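Local coordinates for hypothetical protein Atu2684 (Agrobacterium tumefaciens, PDB 2AXO) that is of unknown function but, with a probable thioredoxin-like fold and a disulfide-bonded CXXC motif, may act in thiol-disulfide chemistry, at residues L76-N84 with L92-Y102; G147-F156 with I250-E260. One frame throughout, in Å; residues are numbered along the deposited sequence.

Contact 1: L76-N84 with L92-Y102; sequences LSYHVDYWN and LASKENTERQY
D81 carries its CG between its own backbone N and carbonyl carbon (chi1 68°), while T98 keeps OG1 anti to its carbonyl carbon (chi1 -54°), and the two side chains meet nearly at right angles. T98 OG1 donates to D81 OD1 at 2.7 Å, arriving from above the carboxylate plane, 66° out of it. A threonine suits this helix position because its other branch, CG2, packs against the edge of the Y82 ring at CD2, 3.5 Å away. At the far end of that ring Y82 OH gives a hydrogen bond to Q101 OE1 (2.7 Å), tilted somewhat from the carbonyl plane; the extended glutamine chain reaches the hydroxyl from the helix, and its NE2 is held by Q117 and Y114. V80 CG2 lies over a face of the same tyrosine. In what is probably a thioredoxin-like domain, the chain leaves strand 74-79 and returns through A93 into helix 95-107, whose start is capped by S94, with N97 N bonded to S94 OG (3.1 Å). N97 ND2 donates to H79 O at 3.1 Å with that oxygen in its amide plane, and also to V203 O of strand 196-212, while its OD1 sits at the edge of the Y78 ring, 3.5 Å from CD2, ring and amide being almost perpendicular. The weak S94 N bond to H79 O (3.4 Å) gives this carbonyl a second donor. L92 CB covers one face of the H79 imidazole, 3.8 Å from its centroid in a CH-pi contact, and a water bridges H79 N to L92 O. R100 runs its aliphatic CD past Y78 CE2 before its guanidinium reaches Q239 and a salt bridge with E47. Y82 and Y102 also meet Y102 and Y82 of the second subunit.

Contact 2: G147-F156 with I250-E260; sequences GLNVPVSSKF and IVGASILLGNE
V150 N donates to V251 O at 2.9 Å, the one direct backbone hydrogen bond joining these segments. Strand 152-156 borders a three-stranded antiparallel sheet and strand 250-257 a four-stranded one; the two edges run roughly parallel, 19° apart, and are joined largely by side chains and not by a continuous ladder. A water links the segments beside that bond, donating to V150 O and accepting from A253 N. G252, lacking a side chain, lets V150 O come to 3.4 Å from its CA. L148, at the centre of an inverse gamma turn, folds CD1 against A253 CB (4.1 Å).

Close packing resumes at the far end, where buried L256 meets F156. Its chi1 of 175° carries CG toward the ring, and chi2 of 56° lays CD2 over the centre, 4.2 Å from the centroid, a CH-pi contact that suits a branched aliphatic. E260 CG meets the ring edge at CD2 (3.4 Å); V226 and V229 of helix 223-229 touch the ring, and K230, just past that helix, makes a cation-pi contact. F156 N is buried without a partner. On the looser side S153 and K155 point away from strand 250-257, exposed where hydroxyl and ammonium can meet water. Between them S154 turns inward, and its OG shares a hydrogen bond with S254 OG at 3.0 Å, either hydroxyl being a possible donor.

In the fold
Contact 1 closes before contact 2 opens along the chain. Their centres lie 23 Å apart, on opposite sides of the chain's centre, yet their nearest atoms come within about 5 Å without touching. Strand 45-50 lies between them: it pairs with strand 74-79 of contact 1, and I250 and A253 of contact 2 pack on its V45. E47 and Q239 are partners of both contacts, through R100 and through I250. Contact 1 thus joins strand and helix inside what is probably the thioredoxin-like part and faces the second subunit, whereas contact 2 brings together the edges of two antiparallel sheets away from that interface.

Contact 1: L76-N84 with L92-Y102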
loop_
_atom_site.group_PDB
_atom_site.type_symbol
_atom_site.label_atom_id
_atom_site.label_comp_id
_atom_site.label_asym_id
_atom_site.label_seq_id
_atom_site.Cartn_x
_atom_site.Cartn_y
_atom_site.Cartn_z
ATOM N N LEU A 76 3.276 19.369 -3.609
ATOM C CA LEU A 76 3.856 18.198 -4.246
ATOM C C LEU A 76 2.810 17.129 -4.474
ATOM O O LEU A 76 1.922 16.930 -3.647
ATOM C CB LEU A 76 4.949 17.616 -3.360
ATOM C CG LEU A 76 6.156 18.521 -3.125
ATOM C CD1 LEU A 76 6.958 17.982 -1.964
ATOM C CD2 LEU A 76 7.006 18.594 -4.390
ATOM N N SER A 77 2.928 16.435 -5.597
ATOM C CA SER A 77 2.012 15.356 -5.919
ATOM C C SER A 77 2.800 14.047 -6.012
ATOM O O SER A 77 3.750 13.941 -6.788
ATOM C CB SER A 77 1.314 15.629 -7.249
ATOM O OG SER A 77 0.476 14.546 -7.590
ATOM N N TYR A 78 2.413 13.069 -5.198
ATOM C CA TYR A 78 3.060 11.760 -5.201
ATOM C C TYR A 78 2.105 10.706 -5.749
ATOM O O TYR A 78 1.168 10.300 -5.061
ATOM C CB TYR A 78 3.462 11.321 -3.790
ATOM C CG TYR A 78 4.498 12.184 -3.113
ATOM C CD1 TYR A 78 4.131 13.345 -2.437
ATOM C CD2 TYR A 78 5.847 11.826 -3.125
ATOM C CE1 TYR A 78 5.080 14.128 -1.788
ATOM C CE2 TYR A 78 6.805 12.603 -2.481
ATOM C CZ TYR A 78 6.415 13.751 -1.815
ATOM O OH TYR A 78 7.352 14.528 -1.180
ATOM N N HIS A 79 2.338 10.254 -6.974
ATOM C CA HIS A 79 1.476 9.232 -7.556
ATOM C C HIS A 79 1.805 7.873 -6.953
ATOM O O HIS A 79 2.943 7.408 -7.037
ATOM C CB HIS A 79 1.649 9.188 -9.076
ATOM C CG HIS A 79 1.021 10.347 -9.788
ATOM N ND1 HIS A 79 1.484 11.639 -9.662
ATOM C CD2 HIS A 79 -0.039 10.407 -10.628
ATOM C CE1 HIS A 79 0.737 12.445 -10.397
ATOM N NE2 HIS A 79 -0.194 11.723 -10.993
ATOM N N VAL A 80 0.805 7.245 -6.339
ATOM C CA VAL A 80 0.976 5.933 -5.713
ATOM C C VAL A 80 0.811 4.814 -6.739
ATOM O O VAL A 80 0.174 4.999 -7.775
ATOM C CB VAL A 80 -0.034 5.733 -4.560
ATOM C CG1 VAL A 80 0.246 6.748 -3.464
ATOM C CG2 VAL A 80 -1.462 5.882 -5.075
ATOM N N ASP A 81 1.380 3.648 -6.453
ATOM C CA ASP A 81 1.298 2.544 -7.400
ATOM C C ASP A 81 0.173 1.546 -7.160
ATOM O O ASP A 81 -0.061 0.671 -7.991
ATOM C CB ASP A 81 2.636 1.793 -7.445
ATOM C CG ASP A 81 2.940 1.053 -6.155
ATOM O OD1 ASP A 81 2.201 1.232 -5.163
ATOM O OD2 ASP A 81 3.926 0.289 -6.130
ATOM N N TYR A 82 -0.547 1.677 -6.052
ATOM C CA TYR A 82 -1.593 0.707 -5.784
ATOM C C TYR A 82 -2.914 0.866 -6.532
ATOM O O TYR A 82 -3.932 0.301 -6.136
ATOM C CB TYR A 82 -1.829 0.590 -4.273
ATOM C CG TYR A 82 -2.109 1.870 -3.522
ATOM C CD1 TYR A 82 -3.345 2.502 -3.620
ATOM C CD2 TYR A 82 -1.175 2.384 -2.625
ATOM C CE1 TYR A 82 -3.652 3.608 -2.829
ATOM C CE2 TYR A 82 -1.465 3.485 -1.834
ATOM C CZ TYR A 82 -2.705 4.089 -1.933
ATOM O OH TYR A 82 -3.014 5.144 -1.110
ATOM N N TRP A 83 -2.888 1.619 -7.625
ATOM C CA TRP A 83 -4.077 1.805 -8.445
ATOM C C TRP A 83 -3.807 1.274 -9.842
ATOM O O TRP A 83 -4.646 1.380 -10.737
ATOM C CB TRP A 83 -4.476 3.281 -8.521
ATOM C CG TRP A 83 -5.187 3.754 -7.306
ATOM C CD1 TRP A 83 -4.671 4.513 -6.292
ATOM C CD2 TRP A 83 -6.547 3.484 -6.956
ATOM N NE1 TRP A 83 -5.628 4.733 -5.334
ATOM C CE2 TRP A 83 -6.791 4.114 -5.716
ATOM C CE3 TRP A 83 -7.585 2.770 -7.569
ATOM C CZ2 TRP A 83 -8.036 4.058 -5.076
ATOM C CZ3 TRP A 83 -8.824 2.710 -6.931
ATOM C CH2 TRP A 83 -9.037 3.352 -5.699
ATOM N N ASN A 84 -2.624 0.701 -10.023
ATOM C CA ASN A 84 -2.248 0.141 -11.312
ATOM C C ASN A 84 -2.724 -1.300 -11.376
ATOM O O ASN A 84 -2.723 -2.008 -10.370
ATOM C CB ASN A 84 -0.727 0.180 -11.501
ATOM C CG ASN A 84 -0.142 1.558 -11.266
ATOM O OD1 ASN A 84 -0.691 2.565 -11.712
ATOM N ND2 ASN A 84 0.986 1.608 -10.570
ATOM N N LEU A 92 3.527 7.804 -13.887
ATOM C CA LEU A 92 3.970 8.780 -12.900
ATOM C C LEU A 92 4.032 8.185 -11.500
ATOM O O LEU A 92 4.509 8.830 -10.570
ATOM C CB LEU A 92 3.030 9.987 -12.892
ATOM C CG LEU A 92 3.174 10.980 -14.044
ATOM C CD1 LEU A 92 2.013 11.958 -14.028
ATOM C CD2 LEU A 92 4.502 11.708 -13.909
ATOM N N ALA A 93 3.551 6.956 -11.355
ATOM C CA ALA A 93 3.543 6.295 -10.056
ATOM C C ALA A 93 4.844 5.564 -9.772
ATOM O O ALA A 93 5.618 5.268 -10.682
ATOM C CB ALA A 93 2.379 5.316 -9.977
ATOM N N SER A 94 5.081 5.276 -8.496
ATOM C CA SER A 94 6.276 4.553 -8.098
ATOM C C SER A 94 6.078 3.926 -6.727
ATOM O O SER A 94 5.274 4.394 -5.913
ATOM C CB SER A 94 7.495 5.479 -8.066
ATOM O OG SER A 94 7.524 6.247 -6.881
ATOM N N LYS A 95 6.827 2.861 -6.484
ATOM C CA LYS A 95 6.773 2.136 -5.227
ATOM C C LYS A 95 7.313 3.032 -4.116
ATOM O O LYS A 95 6.824 3.003 -2.989
ATOM C CB LYS A 95 7.610 0.859 -5.353
ATOM C CG LYS A 95 7.287 -0.232 -4.348
ATOM C CD LYS A 95 7.976 -0.007 -3.020
ATOM C CE LYS A 95 7.686 -1.152 -2.058
ATOM N NZ LYS A 95 6.228 -1.286 -1.761
ATOM N N GLU A 96 8.317 3.836 -4.449
ATOM C CA GLU A 96 8.929 4.747 -3.487
ATOM C C GLU A 96 7.920 5.768 -2.974
ATOM O O GLU A 96 7.922 6.112 -1.794
ATOM C CB GLU A 96 10.124 5.466 -4.121
ATOM C CG GLU A 96 11.342 4.574 -4.370
ATOM C CD GLU A 96 11.048 3.423 -5.315
ATOM O OE1 GLU A 96 10.591 3.682 -6.448
ATOM O OE2 GLU A 96 11.274 2.256 -4.928
ATOM N N ASN A 97 7.060 6.257 -3.861
ATOM C CA ASN A 97 6.051 7.224 -3.454
ATOM C C ASN A 97 5.077 6.578 -2.494
ATOM O O ASN A 97 4.678 7.178 -1.499
ATOM C CB ASN A 97 5.274 7.747 -4.657
ATOM C CG ASN A 97 6.060 8.744 -5.460
ATOM O OD1 ASN A 97 7.102 9.214 -5.019
ATOM N ND2 ASN A 97 5.559 9.082 -6.644
ATOM N N THR A 98 4.675 5.353 -2.805
ATOM C CA THR A 98 3.745 4.659 -1.939
ATOM C C THR A 98 4.405 4.424 -0.581
ATOM O O THR A 98 3.771 4.592 0.460
ATOM C CB THR A 98 3.296 3.317 -2.553
ATOM O OG1 THR A 98 2.782 3.544 -3.873
ATOM C CG2 THR A 98 2.203 2.682 -1.701
ATOM N N GLU A 99 5.682 4.059 -0.583
ATOM C CA GLU A 99 6.381 3.834 0.678
ATOM C C GLU A 99 6.397 5.084 1.548
ATOM O O GLU A 99 6.341 4.990 2.776
ATOM C CB GLU A 99 7.810 3.353 0.420
ATOM C CG GLU A 99 7.856 1.986 -0.238
ATOM C CD GLU A 99 9.254 1.425 -0.322
ATOM O OE1 GLU A 99 10.145 2.126 -0.845
ATOM O OE2 GLU A 99 9.460 0.277 0.129
ATOM N N ARG A 100 6.466 6.255 0.921
ATOM C CA ARG A 100 6.461 7.495 1.692
ATOM C C ARG A 100 5.098 7.651 2.362
ATOM O O ARG A 100 5.019 8.068 3.514
ATOM C CB ARG A 100 6.768 8.704 0.795
ATOM C CG ARG A 100 6.848 10.041 1.541
ATOM C CD ARG A 100 7.468 11.111 0.648
ATOM N NE ARG A 100 7.535 12.440 1.266
ATOM C CZ ARG A 100 8.364 12.776 2.251
ATOM N NH1 ARG A 100 9.211 11.886 2.757
ATOM N NH2 ARG A 100 8.369 14.015 2.712
ATOM N N GLN A 101 4.020 7.308 1.662
ATOM C CA GLN A 101 2.710 7.424 2.285
ATOM C C GLN A 101 2.624 6.438 3.456
ATOM O O GLN A 101 1.938 6.704 4.442
ATOM C CB GLN A 101 1.588 7.165 1.276
ATOM C CG GLN A 101 0.188 7.342 1.850
ATOM C CD GLN A 101 -0.896 7.139 0.805
ATOM O OE1 GLN A 101 -0.774 6.284 -0.073
ATOM N NE2 GLN A 101 -1.973 7.911 0.908
ATOM N N TYR A 102 3.325 5.307 3.354
ATOM C CA TYR A 102 3.331 4.325 4.441
ATOM C C TYR A 102 4.071 4.914 5.636
ATOM O O TYR A 102 3.657 4.752 6.785
ATOM C CB TYR A 102 4.039 3.027 4.026
ATOM C CG TYR A 102 3.363 2.259 2.919
ATOM C CD1 TYR A 102 1.978 2.268 2.781
ATOM C CD2 TYR A 102 4.108 1.473 2.042
ATOM C CE1 TYR A 102 1.349 1.512 1.796
ATOM C CE2 TYR A 102 3.487 0.710 1.058
ATOM C CZ TYR A 102 2.106 0.736 0.946
ATOM O OH TYR A 102 1.482 -0.039 -0.006
HETATM O O HOH W 1 4.385 11.165 -8.888
#

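Contact 2: G147-F156 with I250-E260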
loop_
_atom_site.group_PDB
_atom_site.type_symbol
_atom_site.label_atom_id
_atom_site.label_comp_id
_atom_site.label_asym_id
_atom_site.label_seq_id
_atom_site.Cartn_x
_atom_site.Cartn_y
_atom_site.Cartn_z
ATOM N N GLY A 147 4.611 26.105 12.082
ATOM C CA GLY A 147 4.670 26.331 10.652
ATOM C C GLY A 147 6.103 26.145 10.201
ATOM O O GLY A 147 6.878 25.446 10.850
ATOM N N LEU A 148 6.460 26.773 9.090
ATOM C CA LEU A 148 7.812 26.679 8.556
ATOM C C LEU A 148 8.682 27.749 9.233
ATOM O O LEU A 148 8.879 28.837 8.694
ATOM C CB LEU A 148 7.766 26.885 7.040
ATOM C CG LEU A 148 6.786 25.940 6.326
ATOM C CD1 LEU A 148 6.788 26.214 4.831
ATOM C CD2 LEU A 148 7.187 24.489 6.599
ATOM N N ASN A 149 9.204 27.418 10.411
ATOM C CA ASN A 149 10.013 28.344 11.207
ATOM C C ASN A 149 11.480 28.495 10.826
ATOM O O ASN A 149 12.133 29.456 11.237
ATOM C CB ASN A 149 9.929 27.947 12.678
ATOM C CG ASN A 149 8.540 28.110 13.243
ATOM O OD1 ASN A 149 8.207 27.518 14.264
ATOM N ND2 ASN A 149 7.724 28.929 12.589
ATOM N N VAL A 150 12.005 27.554 10.053
ATOM C CA VAL A 150 13.404 27.610 9.640
ATOM C C VAL A 150 13.507 28.057 8.193
ATOM O O VAL A 150 12.926 27.442 7.301
ATOM C CB VAL A 150 14.078 26.231 9.774
ATOM C CG1 VAL A 150 15.556 26.341 9.440
ATOM C CG2 VAL A 150 13.882 25.688 11.179
ATOM N N PRO A 151 14.256 29.140 7.934
ATOM C CA PRO A 151 14.386 29.611 6.559
ATOM C C PRO A 151 15.163 28.638 5.677
ATOM O O PRO A 151 16.180 28.078 6.089
ATOM C CB PRO A 151 15.090 30.961 6.719
ATOM C CG PRO A 151 15.904 30.779 7.954
ATOM C CD PRO A 151 14.986 30.013 8.871
ATOM N N VAL A 152 14.643 28.417 4.473
ATOM C CA VAL A 152 15.272 27.531 3.502
ATOM C C VAL A 152 15.232 28.256 2.167
ATOM O O VAL A 152 14.183 28.759 1.756
ATOM C CB VAL A 152 14.518 26.181 3.365
ATOM C CG1 VAL A 152 15.216 25.309 2.326
ATOM C CG2 VAL A 152 14.481 25.459 4.703
ATOM N N SER A 153 16.383 28.327 1.508
ATOM C CA SER A 153 16.509 28.995 0.214
ATOM C C SER A 153 17.201 28.053 -0.758
ATOM O O SER A 153 18.033 27.245 -0.357
ATOM C CB SER A 153 17.355 30.268 0.337
ATOM O OG SER A 153 16.786 31.198 1.245
ATOM N N SER A 154 16.867 28.168 -2.037
ATOM C CA SER A 154 17.480 27.319 -3.048
ATOM C C SER A 154 17.648 28.097 -4.343
ATOM O O SER A 154 16.825 28.946 -4.686
ATOM C CB SER A 154 16.615 26.079 -3.289
ATOM O OG SER A 154 15.281 26.446 -3.614
ATOM N N LYS A 155 18.725 27.806 -5.062
ATOM C CA LYS A 155 18.995 28.486 -6.314
ATOM C C LYS A 155 20.052 27.729 -7.093
ATOM O O LYS A 155 20.742 26.871 -6.546
ATOM C CB LYS A 155 19.509 29.899 -6.039
ATOM C CG LYS A 155 20.775 29.904 -5.189
ATOM C CD LYS A 155 21.405 31.288 -5.073
ATOM C CE LYS A 155 22.002 31.740 -6.395
ATOM N NZ LYS A 155 22.754 33.017 -6.251
ATOM N N PHE A 156 20.166 28.064 -8.372
ATOM C CA PHE A 156 21.153 27.467 -9.258
ATOM C C PHE A 156 22.413 28.313 -9.177
ATOM O O PHE A 156 22.354 29.536 -9.337
ATOM C CB PHE A 156 20.657 27.478 -10.703
ATOM C CG PHE A 156 19.547 26.512 -10.977
ATOM C CD1 PHE A 156 19.793 25.145 -11.013
ATOM C CD2 PHE A 156 18.257 26.972 -11.227
ATOM C CE1 PHE A 156 18.771 24.247 -11.302
ATOM C CE2 PHE A 156 17.227 26.084 -11.516
ATOM C CZ PHE A 156 17.482 24.720 -11.555
ATOM N N ILE A 250 7.731 18.937 9.130
ATOM C CA ILE A 250 8.625 19.623 8.211
ATOM C C ILE A 250 8.685 21.034 8.790
ATOM O O ILE A 250 7.657 21.707 8.887
ATOM C CB ILE A 250 8.035 19.645 6.786
ATOM C CG1 ILE A 250 7.912 18.210 6.270
ATOM C CG2 ILE A 250 8.909 20.490 5.862
ATOM C CD1 ILE A 250 7.162 18.069 4.953
ATOM N N VAL A 251 9.876 21.469 9.190
ATOM C CA VAL A 251 10.038 22.778 9.825
ATOM C C VAL A 251 10.530 23.892 8.906
ATOM O O VAL A 251 10.626 25.053 9.320
ATOM C CB VAL A 251 10.988 22.678 11.040
ATOM C CG1 VAL A 251 10.440 21.671 12.044
ATOM C CG2 VAL A 251 12.373 22.276 10.592
ATOM N N GLY A 252 10.825 23.540 7.659
ATOM C CA GLY A 252 11.294 24.516 6.691
ATOM C C GLY A 252 11.118 23.934 5.308
ATOM O O GLY A 252 11.172 22.714 5.144
ATOM N N ALA A 253 10.898 24.781 4.308
ATOM C CA ALA A 253 10.717 24.272 2.958
ATOM C C ALA A 253 10.904 25.337 1.895
ATOM O O ALA A 253 10.714 26.531 2.142
ATOM C CB ALA A 253 9.337 23.640 2.817
ATOM N N SER A 254 11.264 24.885 0.703
ATOM C CA SER A 254 11.491 25.775 -0.414
ATOM C C SER A 254 11.319 25.029 -1.723
ATOM O O SER A 254 11.497 23.812 -1.787
ATOM C CB SER A 254 12.909 26.343 -0.337
ATOM O OG SER A 254 13.252 27.058 -1.513
ATOM N N ILE A 255 10.954 25.767 -2.764
ATOM C CA ILE A 255 10.817 25.174 -4.078
ATOM C C ILE A 255 11.734 25.906 -5.034
ATOM O O ILE A 255 11.875 27.123 -4.975
ATOM C CB ILE A 255 9.380 25.251 -4.627
ATOM C CG1 ILE A 255 8.510 24.190 -3.947
ATOM C CG2 ILE A 255 9.389 25.027 -6.150
ATOM C CD1 ILE A 255 7.094 24.103 -4.484
ATOM N N LEU A 256 12.384 25.138 -5.894
ATOM C CA LEU A 256 13.273 25.685 -6.897
ATOM C C LEU A 256 12.736 25.169 -8.220
ATOM O O LEU A 256 12.676 23.958 -8.433
ATOM C CB LEU A 256 14.705 25.180 -6.685
ATOM C CG LEU A 256 15.718 25.595 -7.756
ATOM C CD1 LEU A 256 15.738 27.115 -7.874
ATOM C CD2 LEU A 256 17.107 25.076 -7.398
ATOM N N LEU A 257 12.317 26.072 -9.099
ATOM C CA LEU A 257 11.804 25.637 -10.393
ATOM C C LEU A 257 12.928 25.635 -11.412
ATOM O O LEU A 257 13.833 26.467 -11.348
ATOM C CB LEU A 257 10.677 26.553 -10.879
ATOM C CG LEU A 257 9.376 26.540 -10.076
ATOM C CD1 LEU A 257 8.368 27.467 -10.740
ATOM C CD2 LEU A 257 8.832 25.122 -9.995
ATOM N N GLY A 258 12.867 24.692 -12.346
ATOM C CA GLY A 258 13.888 24.599 -13.371
ATOM C C GLY A 258 13.947 25.864 -14.205
ATOM O O GLY A 258 15.020 26.295 -14.618
ATOM N N ASN A 259 12.786 26.460 -14.455
ATOM C CA ASN A 259 12.724 27.688 -15.228
ATOM C C ASN A 259 13.050 28.884 -14.346
ATOM O O ASN A 259 12.273 29.239 -13.463
ATOM C CB ASN A 259 11.336 27.864 -15.837
ATOM C CG ASN A 259 11.137 29.241 -16.419
ATOM O OD1 ASN A 259 12.065 29.825 -16.970
ATOM N ND2 ASN A 259 9.922 29.765 -16.310
ATOM N N GLU A 260 14.205 29.504 -14.577
ATOM C CA GLU A 260 14.602 30.662 -13.780
ATOM C C GLU A 260 14.335 31.985 -14.490
ATOM O O GLU A 260 15.117 32.933 -14.373
ATOM C CB GLU A 260 16.082 30.576 -13.405
ATOM C CG GLU A 260 16.399 29.579 -12.294
ATOM C CD GLU A 260 15.581 29.812 -11.032
ATOM O OE1 GLU A 260 14.393 29.412 -10.999
ATOM O OE2 GLU A 260 16.123 30.402 -10.070
HETATM O O HOH W 2 11.084 27.466 5.336
#